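Local coordinates for enoyl-CoA hydratase subunit II (Geobacillus kaustophilus, PDB 2EJ5), which probably hydrates the double bond of enoyl-CoA thioesters, perhaps in the breakdown of phenylacetic acid, at residues 48-53 against 96-101. Residues are numbered along the deposited sequence; the frame is centred on the assembly and turned at random.
Sequences VRCVVI and PVVAAV
Ile53 reaches back to Val97 in the buried apolar centre of two neighbouring parallel strands, part of the beta-sheet of a crotonase-like fold. Its CD1 meets Val97 CG1 at 3.9 Å, the two side chains lying at a slant to each other. CG1 of Ile53 stands anti to its carbonyl carbon (chi1 -55°), which turns the ethyl arm back along the strand to Val97. The other methyl of Val97, CG2, faces CB of Val51, so that the two methyls of Val97 touch one residue each, CG1 Ile53 and CG2 Val51.

On the other face Val98 turns CG2 to the sulfur of Cys50, with 4.0 Å between CG2 and SG. The thiol is swung anti to the backbone N of Cys50 (chi1 -170°) and also packs against the Pro96 ring. Farther along, CG1 of Val52 touches the Ala100 methyl CB at 3.8 Å. Helix 185-197 closes over this face, with Leu196 on Cys50 and Val98 and Ala193 on Val52.

Between the faces, four backbone hydrogen bonds join the strands in parallel register, Val51 beside Val97, Val52 beside Val98 and Ile53 beside Ala99. Val51 and Ile53 each give N-H and C=O to this neighbour: Val51 N binds Pro96 O, Val98 N binds Val51 O, Ile53 N binds Val98 O, and Ala100 N binds Ile53 O. Val52 bonds instead to strand 13-18, and Val97 to Asp117, just before strand 118-122, its N also meeting Asp117 OD2, so the pair is held from both flanks.

At the polar edge, the Arg49 guanidinium turns from the pair to Met199 O and Thr201 OG1, while Arg49 O sits 3.3 Å from CD of Pro96.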
# COMPACT_ATOMS: atom_id res chain seq x y z
N VAL A 48 26.12 12.09 -15.05
CA VAL A 48 24.85 11.38 -15.27
C VAL A 48 23.87 11.83 -14.19
O VAL A 48 24.16 11.72 -12.99
CB VAL A 48 25.03 9.82 -15.25
CG1 VAL A 48 23.64 9.09 -15.28
CG2 VAL A 48 25.88 9.37 -16.43
N ARG A 49 22.73 12.39 -14.61
CA ARG A 49 21.72 12.86 -13.66
C ARG A 49 20.38 12.13 -13.81
O ARG A 49 19.47 12.37 -13.05
CB ARG A 49 21.55 14.38 -13.73
CG ARG A 49 22.76 15.15 -13.12
CD ARG A 49 22.76 16.61 -13.53
NE ARG A 49 21.79 17.37 -12.75
CZ ARG A 49 21.47 18.63 -13.00
NH1 ARG A 49 22.03 19.26 -14.06
NH2 ARG A 49 20.56 19.25 -12.25
N CYS A 50 20.26 11.27 -14.82
CA CYS A 50 19.07 10.46 -15.03
C CYS A 50 19.46 9.23 -15.79
O CYS A 50 20.42 9.25 -16.58
CB CYS A 50 17.99 11.21 -15.83
SG CYS A 50 16.33 10.39 -15.91
N VAL A 51 18.74 8.15 -15.57
CA VAL A 51 18.99 6.94 -16.34
C VAL A 51 17.74 6.53 -17.04
O VAL A 51 16.65 6.56 -16.46
CB VAL A 51 19.52 5.74 -15.46
CG1 VAL A 51 19.73 4.48 -16.32
CG2 VAL A 51 20.84 6.12 -14.80
N VAL A 52 17.86 6.13 -18.30
CA VAL A 52 16.72 5.56 -19.00
C VAL A 52 17.04 4.14 -19.39
O VAL A 52 18.05 3.89 -20.04
CB VAL A 52 16.33 6.39 -20.28
CG1 VAL A 52 15.12 5.74 -21.04
CG2 VAL A 52 16.02 7.82 -19.90
N ILE A 53 16.17 3.21 -19.04
CA ILE A 53 16.27 1.83 -19.54
C ILE A 53 15.14 1.59 -20.54
O ILE A 53 13.96 1.84 -20.24
CB ILE A 53 16.16 0.82 -18.36
CG1 ILE A 53 17.22 1.17 -17.30
CG2 ILE A 53 16.16 -0.64 -18.88
CD1 ILE A 53 17.31 0.23 -16.06
N PRO A 96 17.64 9.09 -10.60
CA PRO A 96 16.36 8.62 -11.06
C PRO A 96 16.49 7.71 -12.26
O PRO A 96 17.36 7.92 -13.13
CB PRO A 96 15.57 9.92 -11.38
CG PRO A 96 16.62 10.93 -11.77
CD PRO A 96 17.84 10.55 -10.86
N VAL A 97 15.63 6.71 -12.32
CA VAL A 97 15.67 5.71 -13.37
C VAL A 97 14.29 5.57 -13.96
O VAL A 97 13.31 5.24 -13.25
CB VAL A 97 16.16 4.32 -12.84
CG1 VAL A 97 16.27 3.33 -13.97
CG2 VAL A 97 17.50 4.45 -12.10
N VAL A 98 14.21 5.84 -15.25
CA VAL A 98 12.99 5.70 -15.97
C VAL A 98 13.00 4.43 -16.79
O VAL A 98 13.92 4.22 -17.59
CB VAL A 98 12.82 6.92 -16.98
CG1 VAL A 98 11.49 6.82 -17.67
CG2 VAL A 98 13.02 8.25 -16.25
N ALA A 99 12.00 3.58 -16.60
CA ALA A 99 11.75 2.46 -17.53
C ALA A 99 10.90 3.01 -18.67
O ALA A 99 9.76 3.40 -18.46
CB ALA A 99 11.02 1.35 -16.83
N ALA A 100 11.51 3.13 -19.85
CA ALA A 100 10.81 3.50 -21.06
C ALA A 100 10.34 2.21 -21.76
O ALA A 100 11.08 1.60 -22.57
CB ALA A 100 11.74 4.31 -21.98
N VAL A 101 9.13 1.76 -21.41
CA VAL A 101 8.65 0.45 -21.81
C VAL A 101 8.04 0.60 -23.23
O VAL A 101 6.88 0.95 -23.37
CB VAL A 101 7.60 -0.13 -20.79
CG1 VAL A 101 7.16 -1.58 -21.21
CG2 VAL A 101 8.19 -0.11 -19.37